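Local coordinates for Myo-inositol-1-phosphate synthase-related protein (Thermotoga maritima MSB8, PDB 3CIN) that belongs to the myo-inositol-1-phosphate synthase-related proteins and binds nicotinamide-adenine-dinucleotide in a Rossmann-like domain, at residues Asp137-Thr142 against Ala189-Val194; Thr197-Asp202 against Leu214-Asp219. All blocks are in the same frame, centred on the assembly; numbering follows the deposited sequence.

Interaction 1: residues Asp137-Thr142 against Ala189-Val194. With NAD (nicotinamide-adenine-dinucleotide), chain F.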
loop_
_atom_site.group_PDB
_atom_site.type_symbol
_atom_site.label_atom_id
_atom_site.label_comp_id
_atom_site.label_asym_id
_atom_site.label_seq_id
_atom_site.Cartn_x
_atom_site.Cartn_y
_atom_site.Cartn_z
ATOM N N ASP A 137 25.665 -22.024 -28.930
ATOM C CA ASP A 137 24.552 -22.981 -28.766
ATOM C C ASP A 137 23.235 -22.206 -28.622
ATOM O O ASP A 137 22.180 -22.686 -29.089
ATOM C CB ASP A 137 24.767 -23.802 -27.476
ATOM C CG ASP A 137 25.985 -24.682 -27.538
ATOM O OD1 ASP A 137 25.946 -25.593 -28.363
ATOM O OD2 ASP A 137 26.960 -24.511 -26.761
ATOM N N VAL A 138 23.296 -21.076 -27.914
ATOM C CA VAL A 138 22.096 -20.338 -27.523
ATOM C C VAL A 138 22.241 -18.876 -27.879
ATOM O O VAL A 138 23.258 -18.233 -27.532
ATOM C CB VAL A 138 21.746 -20.509 -26.037
ATOM C CG1 VAL A 138 20.443 -19.754 -25.696
ATOM C CG2 VAL A 138 21.644 -22.004 -25.671
ATOM N N ILE A 139 21.251 -18.326 -28.570
ATOM C CA ILE A 139 21.210 -16.905 -28.914
ATOM C C ILE A 139 20.131 -16.276 -28.063
ATOM O O ILE A 139 18.999 -16.761 -28.094
ATOM C CB ILE A 139 20.920 -16.697 -30.425
ATOM C CG1 ILE A 139 22.057 -17.270 -31.260
ATOM C CG2 ILE A 139 20.733 -15.169 -30.791
ATOM C CD1 ILE A 139 21.673 -17.438 -32.697
ATOM N N VAL A 140 20.488 -15.224 -27.324
ATOM C CA VAL A 140 19.570 -14.535 -26.404
ATOM C C VAL A 140 19.202 -13.162 -26.940
ATOM O O VAL A 140 20.096 -12.359 -27.224
ATOM C CB VAL A 140 20.195 -14.411 -24.983
ATOM C CG1 VAL A 140 19.341 -13.546 -24.051
ATOM C CG2 VAL A 140 20.363 -15.827 -24.328
ATOM N N ASN A 141 17.901 -12.872 -27.022
ATOM C CA ASN A 141 17.422 -11.650 -27.567
ATOM C C ASN A 141 16.996 -10.744 -26.417
ATOM O O ASN A 141 15.960 -10.990 -25.762
ATOM C CB ASN A 141 16.255 -11.861 -28.524
ATOM C CG ASN A 141 15.695 -10.573 -28.988
ATOM O OD1 ASN A 141 16.445 -9.580 -29.047
ATOM N ND2 ASN A 141 14.387 -10.535 -29.297
ATOM N N THR A 142 17.813 -9.712 -26.157
ATOM C CA THR A 142 17.510 -8.653 -25.180
ATOM C C THR A 142 17.479 -7.219 -25.824
ATOM O O THR A 142 17.912 -6.208 -25.180
ATOM C CB THR A 142 18.468 -8.726 -23.953
ATOM O OG1 THR A 142 19.818 -8.816 -24.412
ATOM C CG2 THR A 142 18.198 -10.000 -23.088
ATOM N N ALA A 189 20.573 -25.194 -32.795
ATOM C CA ALA A 189 20.835 -24.108 -31.869
ATOM C C ALA A 189 19.527 -23.722 -31.214
ATOM O O ALA A 189 18.478 -24.307 -31.525
ATOM C CB ALA A 189 21.465 -22.930 -32.606
ATOM N N ALA A 190 19.581 -22.754 -30.299
ATOM C CA ALA A 190 18.405 -22.307 -29.574
ATOM C C ALA A 190 18.368 -20.801 -29.591
ATOM O O ALA A 190 19.433 -20.109 -29.622
ATOM C CB ALA A 190 18.404 -22.861 -28.120
ATOM N N PHE A 191 17.142 -20.276 -29.583
ATOM C CA PHE A 191 16.907 -18.842 -29.608
ATOM C C PHE A 191 15.973 -18.537 -28.428
ATOM O O PHE A 191 14.882 -19.111 -28.341
ATOM C CB PHE A 191 16.244 -18.453 -30.911
ATOM C CG PHE A 191 16.047 -16.964 -31.107
ATOM C CD1 PHE A 191 17.088 -16.170 -31.596
ATOM C CD2 PHE A 191 14.842 -16.352 -30.809
ATOM C CE1 PHE A 191 16.933 -14.787 -31.750
ATOM C CE2 PHE A 191 14.646 -14.958 -31.022
ATOM C CZ PHE A 191 15.703 -14.178 -31.504
ATOM N N VAL A 192 16.425 -17.664 -27.533
ATOM C CA VAL A 192 15.643 -17.270 -26.325
ATOM C C VAL A 192 15.147 -15.857 -26.471
ATOM O O VAL A 192 15.892 -14.925 -26.466
ATOM C CB VAL A 192 16.521 -17.433 -25.044
ATOM C CG1 VAL A 192 15.773 -17.010 -23.796
ATOM C CG2 VAL A 192 17.002 -18.863 -24.908
ATOM N N ASN A 193 13.834 -15.689 -26.583
ATOM C CA ASN A 193 13.253 -14.394 -26.802
ATOM C C ASN A 193 12.565 -13.898 -25.569
ATOM O O ASN A 193 11.484 -14.338 -25.261
ATOM C CB ASN A 193 12.198 -14.465 -27.919
ATOM C CG ASN A 193 11.610 -13.114 -28.216
ATOM O OD1 ASN A 193 12.310 -12.135 -28.106
ATOM N ND2 ASN A 193 10.324 -13.052 -28.479
ATOM N N VAL A 194 13.220 -12.997 -24.878
ATOM C CA VAL A 194 12.642 -12.471 -23.647
ATOM C C VAL A 194 11.972 -11.129 -23.815
ATOM O O VAL A 194 11.604 -10.548 -22.815
ATOM C CB VAL A 194 13.634 -12.500 -22.458
ATOM C CG1 VAL A 194 13.858 -13.975 -22.036
ATOM C CG2 VAL A 194 14.914 -11.788 -22.778
HETATM P PA NAD F . 17.940 -1.530 -22.767
HETATM O O1A NAD F . 18.774 -1.179 -21.564
HETATM O O2A NAD F . 17.545 -0.314 -23.546
HETATM O O5B NAD F . 18.871 -2.398 -23.685
HETATM C C5B NAD F . 18.500 -2.689 -25.030
HETATM C C4B NAD F . 19.784 -2.817 -25.831
HETATM O O4B NAD F . 19.474 -3.332 -27.116
HETATM C C3B NAD F . 20.539 -1.511 -26.049
HETATM O O3B NAD F . 21.932 -1.682 -25.843
HETATM C C2B NAD F . 20.257 -1.175 -27.508
HETATM O O2B NAD F . 21.203 -0.293 -28.048
HETATM C C1B NAD F . 20.210 -2.565 -28.101
HETATM N N9A NAD F . 19.501 -2.681 -29.378
HETATM C C8A NAD F . 18.322 -2.013 -29.692
HETATM N N7A NAD F . 17.910 -2.499 -30.913
HETATM C C5A NAD F . 18.832 -3.425 -31.333
HETATM C C6A NAD F . 18.966 -4.150 -32.520
HETATM N N6A NAD F . 18.035 -4.105 -33.525
HETATM N N1A NAD F . 20.016 -5.043 -32.598
HETATM C C2A NAD F . 20.934 -5.141 -31.567
HETATM N N3A NAD F . 20.861 -4.373 -30.424
HETATM C C4A NAD F . 19.812 -3.529 -30.343
HETATM O O3 NAD F . 16.688 -2.391 -22.354
HETATM P PN NAD F . 16.659 -3.512 -21.244
HETATM O O1N NAD F . 16.047 -2.925 -20.016
HETATM O O2N NAD F . 17.944 -4.270 -21.224
HETATM O O5D NAD F . 15.526 -4.470 -21.822
HETATM C C5D NAD F . 15.799 -5.309 -22.921
HETATM C C4D NAD F . 14.523 -5.941 -23.466
HETATM O O4D NAD F . 14.030 -6.839 -22.510
HETATM C C3D NAD F . 13.398 -4.980 -23.816
HETATM O O3D NAD F . 12.705 -5.446 -25.002
HETATM C C2D NAD F . 12.466 -5.156 -22.628
HETATM O O2D NAD F . 11.103 -4.886 -22.970
HETATM C C1D NAD F . 12.649 -6.633 -22.363
HETATM N N1N NAD F . 12.236 -7.026 -21.018
HETATM C C2N NAD F . 12.835 -6.486 -19.954
HETATM C C3N NAD F . 12.382 -6.963 -18.695
HETATM C C7N NAD F . 13.173 -6.596 -17.524
HETATM O O7N NAD F . 14.210 -5.733 -17.746
HETATM N N7N NAD F . 12.871 -7.108 -16.320
HETATM C C4N NAD F . 11.378 -7.902 -18.570
HETATM C C5N NAD F . 10.777 -8.422 -19.680
HETATM C C6N NAD F . 11.249 -7.972 -20.921
#
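Backbone hydrogen bonds join Ile139 and Asn141 of strand 138-141 to strand 189-193 in parallel register. Ile139 N gives to Ala190 O at 2.8 Å and Ile139 O takes Val192 N; Asn141 N then binds Val192 O, and Asp137 O receives Ala190 N in a more bent bond.

Apolar side chains pack along both faces of the pair. On one, Val138 CG1 meets Val192 CG2 at 3.6 Å, and Val138 CG2 lies near Ala190 CB. Helix 328-348 touches this face through Val140. On the other, the branch methyl CG2 of Ile139 approaches CD1 of the Phe191 ring obliquely (3.9 Å), while Asn141 CB reaches the ring's CZ at 3.8 Å; helix 171-186 packs against Phe191 and Ile139.

The polar side-chain contact is between two asparagines. Both have CG anti to the backbone N (chi1 175° for Asn141), which sends their amides the same way, with planes only 8° apart. Asn141 ND2 donates to Asn193 OD1 at 2.9 Å, the bond bent to 139° and tilted from the carbonyl plane. ND2 of Asn141 also bonds Thr172 OG1, and Asn193 ND2 bonds Asp219 OD1.

Just past the strand ends, Val194 CG2 lies 3.8 Å from Thr142 CG2. Here Thr142 O and Val194 O come close to the bound NAD, as expected at the carboxyl ends of parallel strands in a Rossmann-like sheet. The chemistry thus changes from apolar packing to linked buried amides beside the dinucleotide pocket, where these bonds probably fix the amide orientations.

Interaction 2: residues Thr197-Asp202 against Leu214-Asp219. With MG (magnesium ion), chain E.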
loop_
_atom_site.group_PDB
_atom_site.type_symbol
_atom_site.label_atom_id
_atom_site.label_comp_id
_atom_site.label_asym_id
_atom_site.label_seq_id
_atom_site.Cartn_x
_atom_site.Cartn_y
_atom_site.Cartn_z
ATOM N N THR A 197 7.910 -9.213 -28.672
ATOM C CA THR A 197 7.656 -9.562 -30.054
ATOM C C THR A 197 7.381 -11.033 -30.194
ATOM O O THR A 197 8.097 -11.875 -29.648
ATOM C CB THR A 197 8.890 -9.213 -30.903
ATOM O OG1 THR A 197 9.098 -7.792 -30.844
ATOM C CG2 THR A 197 8.769 -9.740 -32.356
ATOM N N PHE A 198 6.292 -11.369 -30.881
ATOM C CA PHE A 198 5.943 -12.769 -31.069
ATOM C C PHE A 198 7.000 -13.514 -31.922
ATOM O O PHE A 198 7.279 -13.152 -33.073
ATOM C CB PHE A 198 4.622 -12.931 -31.805
ATOM C CG PHE A 198 3.381 -12.616 -31.002
ATOM C CD1 PHE A 198 3.386 -11.993 -29.772
ATOM C CD2 PHE A 198 2.147 -12.952 -31.548
ATOM C CE1 PHE A 198 2.191 -11.744 -29.125
ATOM C CE2 PHE A 198 0.999 -12.681 -30.905
ATOM C CZ PHE A 198 1.012 -12.086 -29.720
ATOM N N ILE A 199 7.618 -14.525 -31.316
ATOM C CA ILE A 199 8.464 -15.468 -32.025
ATOM C C ILE A 199 7.952 -16.894 -31.692
ATOM O O ILE A 199 7.397 -17.641 -32.549
ATOM C CB ILE A 199 9.940 -15.253 -31.703
ATOM C CG1 ILE A 199 10.399 -13.853 -32.138
ATOM C CG2 ILE A 199 10.772 -16.364 -32.395
ATOM C CD1 ILE A 199 10.347 -13.586 -33.652
ATOM N N ALA A 200 8.014 -17.262 -30.403
ATOM C CA ALA A 200 7.367 -18.502 -29.944
ATOM C C ALA A 200 5.857 -18.561 -30.228
ATOM O O ALA A 200 5.299 -19.606 -30.509
ATOM C CB ALA A 200 7.677 -18.796 -28.471
ATOM N N ASN A 201 5.209 -17.385 -30.210
ATOM C CA ASN A 201 3.773 -17.254 -30.460
ATOM C C ASN A 201 3.384 -16.891 -31.889
ATOM O O ASN A 201 2.230 -16.620 -32.189
ATOM C CB ASN A 201 3.192 -16.217 -29.476
ATOM C CG ASN A 201 3.134 -16.752 -28.108
ATOM O OD1 ASN A 201 2.224 -17.529 -27.763
ATOM N ND2 ASN A 201 4.103 -16.365 -27.289
ATOM N N ASP A 202 4.347 -16.953 -32.805
ATOM C CA ASP A 202 4.074 -16.724 -34.235
ATOM C C ASP A 202 4.314 -18.044 -34.933
ATOM O O ASP A 202 5.417 -18.505 -35.005
ATOM C CB ASP A 202 4.988 -15.654 -34.801
ATOM C CG ASP A 202 4.652 -15.248 -36.303
ATOM O OD1 ASP A 202 3.929 -16.005 -37.010
ATOM O OD2 ASP A 202 5.166 -14.168 -36.743
ATOM N N LEU A 214 16.077 -25.551 -34.892
ATOM C CA LEU A 214 16.092 -24.496 -33.915
ATOM C C LEU A 214 15.064 -24.680 -32.800
ATOM O O LEU A 214 13.889 -24.959 -33.060
ATOM C CB LEU A 214 15.898 -23.124 -34.598
ATOM C CG LEU A 214 15.967 -21.890 -33.687
ATOM C CD1 LEU A 214 17.382 -21.541 -33.264
ATOM C CD2 LEU A 214 15.308 -20.676 -34.372
ATOM N N VAL A 215 15.544 -24.561 -31.566
ATOM C CA VAL A 215 14.690 -24.529 -30.369
ATOM C C VAL A 215 14.395 -23.063 -30.064
ATOM O O VAL A 215 15.284 -22.211 -30.049
ATOM C CB VAL A 215 15.408 -25.141 -29.126
ATOM C CG1 VAL A 215 14.444 -25.201 -27.932
ATOM C CG2 VAL A 215 15.927 -26.507 -29.419
ATOM N N VAL A 216 13.143 -22.774 -29.749
ATOM C CA VAL A 216 12.745 -21.439 -29.445
ATOM C C VAL A 216 12.097 -21.423 -28.065
ATOM O O VAL A 216 11.204 -22.220 -27.810
ATOM C CB VAL A 216 11.754 -20.901 -30.491
ATOM C CG1 VAL A 216 11.192 -19.577 -30.054
ATOM C CG2 VAL A 216 12.474 -20.697 -31.849
ATOM N N PHE A 217 12.584 -20.541 -27.195
ATOM C CA PHE A 217 11.832 -20.203 -25.964
ATOM C C PHE A 217 11.294 -18.787 -26.140
ATOM O O PHE A 217 12.008 -17.846 -26.572
ATOM C CB PHE A 217 12.684 -20.245 -24.705
ATOM C CG PHE A 217 13.333 -21.618 -24.384
ATOM C CD1 PHE A 217 12.776 -22.831 -24.773
ATOM C CD2 PHE A 217 14.509 -21.624 -23.617
ATOM C CE1 PHE A 217 13.390 -24.047 -24.380
ATOM C CE2 PHE A 217 15.094 -22.788 -23.239
ATOM C CZ PHE A 217 14.582 -24.003 -23.651
ATOM N N GLY A 218 10.061 -18.595 -25.715
ATOM C CA GLY A 218 9.473 -17.249 -25.770
ATOM C C GLY A 218 8.025 -17.311 -25.334
ATOM O O GLY A 218 7.516 -18.405 -25.096
ATOM N N ASP A 219 7.355 -16.163 -25.271
ATOM C CA ASP A 219 7.895 -14.795 -25.500
ATOM C C ASP A 219 7.662 -13.923 -24.233
ATOM O O ASP A 219 6.696 -14.128 -23.521
ATOM C CB ASP A 219 7.152 -14.114 -26.688
ATOM C CG ASP A 219 7.282 -14.921 -27.998
ATOM O OD1 ASP A 219 8.432 -15.306 -28.320
ATOM O OD2 ASP A 219 6.272 -15.185 -28.689
HETATM MG MG MG E . 0.768 -18.793 -26.162
HETATM O O HOH W 1 0.510 -17.105 -24.494
HETATM O O HOH W 2 -1.106 -17.689 -26.987
#
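The carboxylate of Asp219 and the amide of Asn201 run alongside one another with opposed directions, their planes 64° apart. Asn201 ND2 comes from above the carboxylate plane to Asp219 OD2 at 2.8 Å, 45° out of that plane, although this oxygen lies close to the plane of the amide. Asn201 N reaches Asp219 OD2 from the same face, on its syn side, at 2.9 Å. Asp219 OD1 uses its syn lone pair for Ala200 N (2.9 Å), and Ile199 N shares itself weakly between both carboxylate oxygens. One face of the Phe198 ring receives Asn201 CB, offset toward the rim.

Three successive backbone amides and a side-chain amide therefore grip one buried carboxylate and fix its rotation. The Asp219 side chain has CG beside its own backbone N (chi1 -59°), from where it reaches into the type I turn Ile199-Asp202.

The same Asn201 side chain binds magnesium through its OD1 at 2.5 Å. Two waters and the backbone oxygens of Pro366, Pro368 and Glu371 complete the site. With Asn201 ND2 held by Asp219 and by Asn365 O, the amide is oriented so that its oxygen faces the metal.

Apolar packing is slight: Val216 CG1 touches Ala200 CB at 3.9 Å and Ile199 CG2 at 4.0 Å. Ala200 CB also lies 3.4 Å from Gly218 O, the carbonyl of the cis peptide that joins Gly218 to Asp219.

The turn follows strand 189-193 and runs into helix 203-211, with Asp202 as its N-cap; Ile199 packs on helix 171-186, while strand 214-217 lies between strands 189-193 and 353-354.

In the fold
The centres of interactions 1 and 2 are about 9 Å apart, and strand 189-193 of interaction 1 is the sheet neighbour of strand 214-217 of interaction 2. Between these strands, Phe191 N to Val215 O at 2.7 Å and Asn193 N to Phe217 O at 2.8 Å are probable hydrogen bonds. A chain of hydrogen bonds also runs across, from the asparagine pair of interaction 1 to the carboxylate of interaction 2 and on to the magnesium ligand Asn201. Interaction 1 contributes Thr142 and Val194 to the NAD pocket, whereas in interaction 2 the Thr197 side chain remains about 7 Å from NAD. The Asn193 side chain lies about 11 Å from magnesium.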